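Local coordinates for CELL WALL surface anchor family protein (Streptococcus pneumoniae, PDB 2WW8) that serves as the adhesin of the pneumococcal pilus, an elongated multidomain protein that probably attaches the bacterium to host cells through an integrin-like domain, at residues Asp330-Glu333 and Leu334-Val338; Ser416-Pro419 and Asn420-Ile424; Tyr582-Ile586 and Val587-Lys591; Asn679-Leu682 and Asn683-Phe686. All blocks are in the same frame, centred on the assembly; numbering follows the deposited sequence. Where two conformers were deposited one is given.

Contact 1: residues Asp330-Glu333 and Leu334-Val338; sequences DIVE and LKNKV
The carbonyl oxygen of Val332 is held from two directions: Asn336 N donates to Val332 O over 3.1 Å, and a water donates to the same Val332 O at 2.7 Å. These are successive turns of the alpha helix 328-337, and the pattern is the usual i to i+4 ladder. Leu334 N reaches Asp330 O at 2.8 Å and Lys335 N meets Ile331 O almost straight, at 170°, but the last rung, Lys337 N to Glu333 O, is weak, bent to 121°. The water on Val332 O also gives a weak bond to Asn336 OD1, joining carbonyl and amide on an exposed flank where a small polar residue is at home. There the side chains of Val332 and Asn336 lie alongside each other, pointing the same way, with Val332 CG1 3.9 Å from Asn336 ND2.

Leu334 and Lys335, on the face against helix 247-263, do different work. Leu334 packs on Ile259 of that helix and on Val270 and Leu272 of strand 269-275, a place for a branched apolar group. Lys335 crosses Ile331 obliquely, its CD methylene just brushing Ile331 CG2 at 4.2 Å, while NZ goes on to a salt bridge with Asp260. Ile331 CG2, anti to the backbone N, lies beside the carbonyl carbon. Farther round, the ammonium of Lys337 is taken by Ser320 O and Asp318. Glu333 runs extended, its carboxylate stopping short of that ammonium, and a second water spans the gap, donating to Glu333 OE2 at 2.7 Å and accepting from Lys337 NZ.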
loop_
_atom_site.group_PDB
_atom_site.type_symbol
_atom_site.label_atom_id
_atom_site.label_comp_id
_atom_site.label_asym_id
_atom_site.label_seq_id
_atom_site.Cartn_x
_atom_site.Cartn_y
_atom_site.Cartn_z
ATOM N N ASP A 330 -1.056 -21.950 14.630
ATOM C CA ASP A 330 -2.027 -22.969 15.020
ATOM C C ASP A 330 -3.438 -22.509 14.666
ATOM O O ASP A 330 -4.235 -23.339 14.242
ATOM C CB ASP A 330 -2.050 -23.199 16.543
ATOM C CG ASP A 330 -0.855 -24.015 17.102
ATOM O OD1 ASP A 330 0.074 -24.390 16.326
ATOM O OD2 ASP A 330 -0.907 -24.277 18.355
ATOM N N ILE A 331 -3.742 -21.235 14.907
ATOM C CA ILE A 331 -5.076 -20.690 14.611
ATOM C C ILE A 331 -5.360 -20.759 13.110
ATOM O O ILE A 331 -6.468 -21.142 12.716
ATOM C CB ILE A 331 -5.235 -19.240 15.117
ATOM C CG1 ILE A 331 -5.278 -19.241 16.674
ATOM C CG2 ILE A 331 -6.504 -18.621 14.501
ATOM C CD1 ILE A 331 -4.893 -17.954 17.273
ATOM N N VAL A 332 -4.364 -20.412 12.288
ATOM C CA VAL A 332 -4.467 -20.576 10.835
ATOM C C VAL A 332 -4.818 -22.030 10.434
ATOM O O VAL A 332 -5.622 -22.282 9.549
ATOM C CB VAL A 332 -3.217 -20.089 10.070
ATOM C CG1 VAL A 332 -3.251 -20.521 8.542
ATOM C CG2 VAL A 332 -3.075 -18.568 10.214
ATOM N N GLU A 333 -4.177 -22.971 11.112
ATOM C CA GLU A 333 -4.334 -24.369 10.819
ATOM C C GLU A 333 -5.722 -24.804 11.266
ATOM O O GLU A 333 -6.431 -25.464 10.519
ATOM C CB GLU A 333 -3.194 -25.106 11.519
ATOM C CG GLU A 333 -3.174 -26.578 11.179
ATOM C CD GLU A 333 -2.092 -27.344 11.949
ATOM O OE1 GLU A 333 -1.197 -26.720 12.587
ATOM O OE2 GLU A 333 -2.208 -28.594 11.921
ATOM N N LEU A 334 -6.143 -24.364 12.453
ATOM C CA LEU A 334 -7.469 -24.676 12.970
ATOM C C LEU A 334 -8.583 -24.156 12.037
ATOM O O LEU A 334 -9.536 -24.879 11.703
ATOM C CB LEU A 334 -7.559 -24.201 14.420
ATOM C CG LEU A 334 -8.855 -24.266 15.240
ATOM C CD1 LEU A 334 -8.617 -23.934 16.740
ATOM C CD2 LEU A 334 -9.906 -23.302 14.663
ATOM N N LYS A 335 -8.487 -22.898 11.614
ATOM C CA LYS A 335 -9.509 -22.361 10.712
ATOM C C LYS A 335 -9.504 -23.140 9.392
ATOM O O LYS A 335 -10.558 -23.288 8.823
ATOM C CB LYS A 335 -9.240 -20.880 10.382
ATOM C CG LYS A 335 -9.594 -19.897 11.538
ATOM C CD LYS A 335 -9.046 -18.556 11.201
ATOM C CE LYS A 335 -9.834 -17.874 10.186
ATOM N NZ LYS A 335 -9.094 -16.617 9.848
ATOM N N ASN A 336 -8.370 -23.603 8.855
ATOM C CA ASN A 336 -8.367 -24.471 7.654
ATOM C C ASN A 336 -8.970 -25.860 7.852
ATOM O O ASN A 336 -9.205 -26.590 6.875
ATOM C CB ASN A 336 -6.951 -24.691 7.113
ATOM C CG ASN A 336 -6.386 -23.447 6.419
ATOM O OD1 ASN A 336 -7.146 -22.634 5.891
ATOM N ND2 ASN A 336 -5.068 -23.278 6.430
ATOM N N LYS A 337 -9.171 -26.252 9.103
ATOM C CA LYS A 337 -9.804 -27.543 9.408
ATOM C C LYS A 337 -11.295 -27.431 9.526
ATOM O O LYS A 337 -11.996 -28.469 9.507
ATOM C CB LYS A 337 -9.241 -28.129 10.714
ATOM C CG LYS A 337 -7.879 -28.694 10.264
ATOM C CD LYS A 337 -7.099 -29.258 11.390
ATOM C CE LYS A 337 -7.325 -30.753 11.393
ATOM N NZ LYS A 337 -6.673 -31.295 12.659
ATOM N N VAL A 338 -11.784 -26.199 9.699
ATOM C CA VAL A 338 -13.233 -25.960 9.723
ATOM C C VAL A 338 -13.839 -26.464 8.383
ATOM O O VAL A 338 -13.422 -25.985 7.362
ATOM C CB VAL A 338 -13.573 -24.482 9.940
ATOM C CG1 VAL A 338 -15.086 -24.327 9.918
ATOM C CG2 VAL A 338 -13.014 -23.969 11.301
HETATM O O HOH W 1 -6.644 -20.343 8.040
HETATM O O HOH W 2 -3.940 -30.292 13.003
#

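Contact 2: residues Ser416-Pro419 and Asn420-Ile424; sequences SKSP and NKDGI
Asn420 follows Pro419 at the second of the two corners of a type I beta turn from Ser418 to Lys421, where the fixed phi of proline suits the first corner. Lys421 closes the turn: its backbone N donates to Ser418 O at 3.2 Å. The side chain of the same lysine then doubles back. Bends at chi2 (-47°) and chi3 carry the ammonium back to the carbonyls of the preceding residues, where Lys421 NZ bonds Ser418 O at 2.7 Å and Ser416 O at 3.1 Å. Ser418 O therefore has two donors, NZ and N of one lysine, which come from opposite faces of its carbonyl plane and both stand well out of that plane. A long flexible cation can reach two carbonyls that lie two residues apart, Ser416 O and Ser418 O, as the chain turns.

Asp422 follows, its backbone N 3.0 Å from Ser418 OG. Gly423 N donates to that hydroxyl at 3.1 Å, and Ser418 OG is also hydrogen-bonded to Phe415 O of the preceding helix. The small serine is buried here, and Gly423, without a side chain, packs its carbonyl against it, with Ser418 CB only 3.1 Å from Gly423 O.

Ile424 turns away from the turn and packs on Leu411 and Phe415, so the loop folds back over the end of helix 407-416. Its backbone bonds to Trp521 in helix 516-526, while Ile424 O accepts from Asn526, a residue of the nearby calcium site.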
loop_
_atom_site.group_PDB
_atom_site.type_symbol
_atom_site.label_atom_id
_atom_site.label_comp_id
_atom_site.label_asym_id
_atom_site.label_seq_id
_atom_site.Cartn_x
_atom_site.Cartn_y
_atom_site.Cartn_z
ATOM N N SER A 416 -29.411 -39.526 42.107
ATOM C CA SER A 416 -29.010 -39.113 43.448
ATOM C C SER A 416 -27.530 -38.748 43.595
ATOM O O SER A 416 -27.189 -37.972 44.454
ATOM C CB SER A 416 -29.383 -40.184 44.464
ATOM O OG SER A 416 -29.218 -39.674 45.779
ATOM N N LYS A 417 -26.668 -39.317 42.770
ATOM C CA LYS A 417 -25.226 -39.023 42.727
ATOM C C LYS A 417 -24.865 -37.764 41.971
ATOM O O LYS A 417 -23.743 -37.321 42.151
ATOM C CB LYS A 417 -24.459 -40.206 42.089
ATOM C CG LYS A 417 -24.655 -41.504 42.904
ATOM C CD LYS A 417 -24.313 -42.720 42.024
ATOM C CE LYS A 417 -22.853 -42.725 41.663
ATOM N NZ LYS A 417 -22.585 -44.066 41.036
ATOM N N SER A 418 -25.755 -37.226 41.131
ATOM C CA SER A 418 -25.460 -36.060 40.335
ATOM C C SER A 418 -25.486 -34.884 41.293
ATOM O O SER A 418 -26.233 -34.915 42.266
ATOM C CB SER A 418 -26.425 -35.891 39.125
ATOM O OG SER A 418 -27.767 -35.705 39.615
ATOM N N PRO A 419 -24.657 -33.848 41.037
ATOM C CA PRO A 419 -24.576 -32.670 41.895
ATOM C C PRO A 419 -25.929 -31.988 42.159
ATOM O O PRO A 419 -26.161 -31.513 43.256
ATOM C CB PRO A 419 -23.669 -31.733 41.079
ATOM C CG PRO A 419 -22.748 -32.689 40.341
ATOM C CD PRO A 419 -23.712 -33.787 39.905
ATOM N N ASN A 420 -26.824 -31.943 41.176
ATOM C CA ASN A 420 -28.055 -31.131 41.281
ATOM C C ASN A 420 -29.229 -32.102 41.327
ATOM O O ASN A 420 -30.381 -31.728 41.245
ATOM C CB ASN A 420 -28.106 -30.130 40.110
ATOM C CG ASN A 420 -27.028 -29.032 40.232
ATOM O OD1 ASN A 420 -26.718 -28.556 41.348
ATOM N ND2 ASN A 420 -26.455 -28.610 39.097
ATOM N N LYS A 421 -28.917 -33.374 41.546
ATOM C CA LYS A 421 -29.909 -34.433 41.689
ATOM C C LYS A 421 -30.850 -34.512 40.476
ATOM O O LYS A 421 -32.005 -34.936 40.606
ATOM C CB LYS A 421 -30.708 -34.311 42.998
ATOM C CG LYS A 421 -29.895 -34.133 44.300
ATOM C CD LYS A 421 -28.709 -35.085 44.507
ATOM C CE LYS A 421 -27.450 -34.396 45.166
ATOM N NZ LYS A 421 -26.128 -35.127 44.988
ATOM N N ASP A 422 -30.353 -34.119 39.313
ATOM C CA ASP A 422 -31.168 -33.979 38.095
ATOM C C ASP A 422 -30.548 -34.619 36.853
ATOM O O ASP A 422 -31.027 -34.395 35.719
ATOM C CB ASP A 422 -31.464 -32.506 37.751
ATOM C CG ASP A 422 -30.204 -31.648 37.556
ATOM O OD1 ASP A 422 -29.098 -32.229 37.618
ATOM O OD2 ASP A 422 -30.280 -30.393 37.374
ATOM N N GLY A 423 -29.491 -35.401 37.052
ATOM C CA GLY A 423 -28.746 -35.951 35.943
ATOM C C GLY A 423 -27.998 -37.208 36.303
ATOM O O GLY A 423 -28.223 -37.766 37.364
ATOM N N ILE A 424 -27.122 -37.618 35.399
ATOM C CA ILE A 424 -26.407 -38.870 35.536
ATOM C C ILE A 424 -24.912 -38.601 35.317
ATOM O O ILE A 424 -24.530 -38.046 34.317
ATOM C CB ILE A 424 -26.954 -39.947 34.536
ATOM C CG1 ILE A 424 -28.454 -40.229 34.824
ATOM C CG2 ILE A 424 -26.129 -41.257 34.680
ATOM C CD1 ILE A 424 -29.132 -41.085 33.695
#

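Contact 3: residues Tyr582-Ile586 and Val587-Lys591; sequences YFHTI and VTEKK
A histidine and a glutamate are joined by a very short His-carboxylate hydrogen bond, His584 NE2 to Glu589 OE1 at 2.6 Å, across the junction where helix 575-583 gives way to strand 587-591. The helix lies beside the parallel sheet, with Tyr582 and Ile586 on strands 379-386 and 533-539, and strand 587-591 pairs with strand 203-218. The oxygen lies close to the plane of the imidazole, at its edge, and is met on its anti side, while ring and carboxylate planes are turned 54° apart. ND1 is bonded to Asn580 O, one turn back in the helix, so both ring nitrogens are engaged and the rotation of the ring is fixed. Such proximity of the carboxylate would tend to stabilise a protonated imidazole. Glu589 can reach because its chain runs extended from CG.

The apolar side of the junction is filled by Phe583 and Val587. Val587 CG2 sits over the centre of the Phe583 ring, 3.7 Å from its centroid and 12° off the normal, a CH-pi contact. Phe583 has CG anti to its own N (chi1 -174°). Beta-branched valine, with its two methyls, suits the extended backbone and sets one methyl on the ring. The phenyl also meets Tyr216 of strand 203-218 edge-to-face, tying helix end to sheet.

The turn between helix and strand is held by doubly used carbonyls. Thr585 N and OG1 both donate to Tyr582 O, OG1 in the carbonyl plane on a lone pair. Phe583 O likewise takes Ile586 N and, at 3.1 Å, Val587 N.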
loop_
_atom_site.group_PDB
_atom_site.type_symbol
_atom_site.label_atom_id
_atom_site.label_comp_id
_atom_site.label_asym_id
_atom_site.label_seq_id
_atom_site.Cartn_x
_atom_site.Cartn_y
_atom_site.Cartn_z
ATOM N N TYR A 582 -24.242 -13.667 20.879
ATOM C CA TYR A 582 -23.913 -14.392 22.126
ATOM C C TYR A 582 -22.479 -13.994 22.556
ATOM O O TYR A 582 -22.219 -13.781 23.761
ATOM C CB TYR A 582 -24.061 -15.921 21.956
ATOM C CG TYR A 582 -25.477 -16.435 22.016
ATOM C CD1 TYR A 582 -26.347 -15.988 22.992
ATOM C CD2 TYR A 582 -25.937 -17.411 21.122
ATOM C CE1 TYR A 582 -27.635 -16.422 23.080
ATOM C CE2 TYR A 582 -27.232 -17.899 21.246
ATOM C CZ TYR A 582 -28.065 -17.398 22.195
ATOM O OH TYR A 582 -29.341 -17.855 22.322
ATOM N N PHE A 583 -21.576 -13.834 21.579
ATOM C CA PHE A 583 -20.250 -13.323 21.883
ATOM C C PHE A 583 -20.346 -12.003 22.702
ATOM O O PHE A 583 -19.629 -11.793 23.682
ATOM C CB PHE A 583 -19.443 -13.201 20.586
ATOM C CG PHE A 583 -17.975 -12.817 20.787
ATOM C CD1 PHE A 583 -17.191 -13.524 21.695
ATOM C CD2 PHE A 583 -17.392 -11.777 20.099
ATOM C CE1 PHE A 583 -15.841 -13.209 21.893
ATOM C CE2 PHE A 583 -16.032 -11.409 20.339
ATOM C CZ PHE A 583 -15.258 -12.154 21.215
ATOM N N HIS A 584 -21.213 -11.096 22.242
ATOM C CA HIS A 584 -21.397 -9.814 22.862
ATOM C C HIS A 584 -22.124 -9.938 24.216
ATOM O O HIS A 584 -22.282 -8.943 24.890
ATOM C CB HIS A 584 -22.084 -8.794 21.933
ATOM C CG HIS A 584 -21.199 -8.250 20.858
ATOM N ND1 HIS A 584 -20.875 -8.960 19.722
ATOM C CD2 HIS A 584 -20.580 -7.051 20.731
ATOM C CE1 HIS A 584 -20.086 -8.236 18.946
ATOM N NE2 HIS A 584 -19.889 -7.077 19.543
ATOM N N THR A 585 -22.540 -11.111 24.680
ATOM C CA THR A 585 -23.061 -11.074 26.041
ATOM C C THR A 585 -21.889 -11.240 27.016
ATOM O O THR A 585 -22.068 -11.088 28.209
ATOM C CB THR A 585 -24.130 -12.163 26.322
ATOM O OG1 THR A 585 -23.497 -13.452 26.273
ATOM C CG2 THR A 585 -25.302 -12.091 25.334
ATOM N N ILE A 586 -20.709 -11.612 26.535
ATOM C CA ILE A 586 -19.588 -11.839 27.435
ATOM C C ILE A 586 -18.438 -10.879 27.164
ATOM O O ILE A 586 -17.517 -10.813 27.981
ATOM C CB ILE A 586 -19.106 -13.310 27.452
ATOM C CG1 ILE A 586 -18.633 -13.771 26.086
ATOM C CG2 ILE A 586 -20.277 -14.166 27.968
ATOM C CD1 ILE A 586 -18.328 -15.247 26.046
ATOM N N VAL A 587 -18.501 -10.127 26.065
ATOM C CA VAL A 587 -17.493 -9.077 25.852
ATOM C C VAL A 587 -18.228 -7.755 25.563
ATOM O O VAL A 587 -19.354 -7.789 24.994
ATOM C CB VAL A 587 -16.487 -9.458 24.709
ATOM C CG1 VAL A 587 -15.742 -10.758 25.024
ATOM C CG2 VAL A 587 -17.197 -9.629 23.341
ATOM N N THR A 588 -17.601 -6.621 25.837
ATOM C CA THR A 588 -18.034 -5.363 25.182
ATOM C C THR A 588 -17.081 -4.958 24.044
ATOM O O THR A 588 -15.884 -5.161 24.097
ATOM C CB THR A 588 -18.105 -4.164 26.170
ATOM O OG1 THR A 588 -16.794 -3.610 26.330
ATOM C CG2 THR A 588 -18.630 -4.564 27.556
ATOM N N GLU A 589 -17.592 -4.368 22.983
ATOM C CA GLU A 589 -16.754 -4.105 21.858
ATOM C C GLU A 589 -16.385 -2.601 21.910
ATOM O O GLU A 589 -17.248 -1.774 22.250
ATOM C CB GLU A 589 -17.570 -4.508 20.644
ATOM C CG GLU A 589 -17.196 -3.807 19.432
ATOM C CD GLU A 589 -18.050 -4.126 18.210
ATOM O OE1 GLU A 589 -18.693 -5.201 18.111
ATOM O OE2 GLU A 589 -18.046 -3.252 17.316
ATOM N N LYS A 590 -15.136 -2.234 21.624
ATOM C CA LYS A 590 -14.796 -0.811 21.566
ATOM C C LYS A 590 -13.902 -0.617 20.371
ATOM O O LYS A 590 -13.037 -1.457 20.128
ATOM C CB LYS A 590 -14.025 -0.403 22.831
ATOM C CG LYS A 590 -14.976 -0.174 23.990
ATOM C CD LYS A 590 -14.325 0.064 25.361
ATOM C CE LYS A 590 -15.460 0.160 26.414
ATOM N NZ LYS A 590 -15.012 -0.087 27.829
ATOM N N LYS A 591 -14.076 0.450 19.603
ATOM C CA LYS A 591 -13.202 0.732 18.474
ATOM C C LYS A 591 -11.987 1.500 18.987
ATOM O O LYS A 591 -12.130 2.235 19.971
ATOM C CB LYS A 591 -14.001 1.455 17.396
ATOM C CG LYS A 591 -15.127 0.546 16.959
ATOM C CD LYS A 591 -15.687 1.031 15.673
ATOM C CE LYS A 591 -16.857 0.119 15.314
ATOM N NZ LYS A 591 -17.317 0.575 13.980
#

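Contact 4: residues Asn679-Leu682 and Asn683-Phe686; sequences NVRL and NDEF
Arg681 and Asp684 face each other at the end of strand 673-682, in the Ig-like domain, where the chain enters a type I beta turn from Asn683 to Phe686. The guanidinium is presented end-on: NH1 and NH2 both grip one carboxylate oxygen, with Arg681 NH1 3.1 Å from Asp684 OD1. The two planes stand 70° apart, and only the NH2 bond approaches on the syn side; NH1 comes from above the carboxylate plane. Arginine, extended from CG to NE, is long enough to span the step from strand to turn, and its NH2 is also taken by Asp201, so two acids share the cation.

Away from this pair, Leu682 meets Phe686 at about a right angle. Leu682 CD2 lies 3.9 Å from Phe686 CB, two apolar groups that both pack on Tyr692, while Arg722 forms a cation-pi contact with the Phe686 ring.

Asparagine suits the first turn position because its side chain can serve the backbone: in an Asx turn, Asn683 OD1 accepts from Glu685 N at 2.8 Å, with an N-H...O angle of 153°.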
loop_
_atom_site.group_PDB
_atom_site.type_symbol
_atom_site.label_atom_id
_atom_site.label_comp_id
_atom_site.label_asym_id
_atom_site.label_seq_id
_atom_site.Cartn_x
_atom_site.Cartn_y
_atom_site.Cartn_z
ATOM N N ASN A 679 -2.935 17.852 -2.998
ATOM C CA ASN A 679 -1.805 18.123 -3.860
ATOM C C ASN A 679 -0.958 19.191 -3.217
ATOM O O ASN A 679 -1.513 20.059 -2.535
ATOM C CB ASN A 679 -2.301 18.572 -5.240
ATOM C CG ASN A 679 -3.021 17.446 -5.975
ATOM O OD1 ASN A 679 -2.553 16.293 -6.030
ATOM N ND2 ASN A 679 -4.167 17.769 -6.556
ATOM N N VAL A 680 0.363 19.073 -3.412
ATOM C CA VAL A 680 1.322 20.089 -2.960
ATOM C C VAL A 680 2.290 20.437 -4.077
ATOM O O VAL A 680 2.441 19.712 -5.060
ATOM C CB VAL A 680 2.151 19.683 -1.721
ATOM C CG1 VAL A 680 1.216 19.238 -0.548
ATOM C CG2 VAL A 680 3.133 18.553 -2.127
ATOM N N ARG A 681 2.960 21.555 -3.843
ATOM C CA ARG A 681 3.969 22.063 -4.720
ATOM C C ARG A 681 5.125 22.603 -3.866
ATOM O O ARG A 681 4.927 23.366 -2.889
ATOM C CB ARG A 681 3.355 23.201 -5.553
ATOM C CG ARG A 681 4.297 23.712 -6.674
ATOM C CD ARG A 681 3.655 24.876 -7.429
ATOM N NE ARG A 681 4.547 25.302 -8.504
ATOM C CZ ARG A 681 5.382 26.331 -8.415
ATOM N NH1 ARG A 681 5.451 27.047 -7.296
ATOM N NH2 ARG A 681 6.163 26.645 -9.445
ATOM N N LEU A 682 6.336 22.258 -4.297
ATOM C CA LEU A 682 7.508 22.943 -3.766
ATOM C C LEU A 682 7.478 24.455 -4.034
ATOM O O LEU A 682 7.274 24.916 -5.159
ATOM C CB LEU A 682 8.784 22.305 -4.324
ATOM C CG LEU A 682 10.117 22.824 -3.791
ATOM C CD1 LEU A 682 10.251 22.676 -2.277
ATOM C CD2 LEU A 682 11.239 22.094 -4.530
ATOM N N ASN A 683 7.652 25.241 -2.978
ATOM C CA ASN A 683 7.669 26.676 -3.104
ATOM C C ASN A 683 8.849 27.196 -3.940
ATOM O O ASN A 683 9.947 26.644 -3.909
ATOM C CB ASN A 683 7.676 27.302 -1.717
ATOM C CG ASN A 683 7.678 28.797 -1.797
ATOM O OD1 ASN A 683 8.733 29.410 -1.940
ATOM N ND2 ASN A 683 6.490 29.400 -1.754
ATOM N N ASP A 684 8.619 28.261 -4.689
ATOM C CA ASP A 684 9.639 28.818 -5.570
ATOM C C ASP A 684 10.946 29.226 -4.898
ATOM O O ASP A 684 11.915 29.422 -5.624
ATOM C CB ASP A 684 9.106 30.047 -6.304
ATOM C CG ASP A 684 8.292 29.681 -7.520
ATOM O OD1 ASP A 684 8.187 28.473 -7.846
ATOM O OD2 ASP A 684 7.780 30.636 -8.155
ATOM N N GLU A 685 10.987 29.358 -3.565
ATOM C CA GLU A 685 12.175 29.918 -2.902
ATOM C C GLU A 685 13.094 28.802 -2.415
ATOM O O GLU A 685 13.995 29.052 -1.611
ATOM C CB GLU A 685 11.853 30.920 -1.767
ATOM C CG GLU A 685 10.937 32.087 -2.154
ATOM C CD GLU A 685 11.576 33.124 -3.068
ATOM O OE1 GLU A 685 12.661 33.652 -2.718
ATOM O OE2 GLU A 685 10.978 33.428 -4.130
ATOM N N PHE A 686 12.843 27.581 -2.891
ATOM C CA PHE A 686 13.644 26.425 -2.475
ATOM C C PHE A 686 15.142 26.660 -2.580
ATOM O O PHE A 686 15.611 27.445 -3.412
ATOM C CB PHE A 686 13.321 25.147 -3.264
ATOM C CG PHE A 686 13.616 25.224 -4.756
ATOM C CD1 PHE A 686 12.663 25.721 -5.640
ATOM C CD2 PHE A 686 14.834 24.767 -5.263
ATOM C CE1 PHE A 686 12.902 25.772 -7.007
ATOM C CE2 PHE A 686 15.121 24.831 -6.631
ATOM C CZ PHE A 686 14.159 25.355 -7.513
#

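In the fold
All four are local contacts within one continuous chain, and each is partly buried. Contact 1 is essentially helical, its ladder on helix 328-337 resting against helix 247-263, and polar water bridges occupy its outer side. Contact 3 marks a helix-to-strand junction, its Phe583 also touching helix 247-263; its valine and phenylalanine are buried, while the histidine pair is more open. Contact 4 sets a salt bridge beside a leucine-phenylalanine contact at a strand-to-turn step, where contact 3 has a His-carboxylate bond and a CH-pi contact. Contact 2 is the most exposed loop, its centre about 60 Å from that of the chain, held by one lysine on two carbonyls and by a buried serine hydroxyl. Contacts 3 and 4 both pair with strand 203-218.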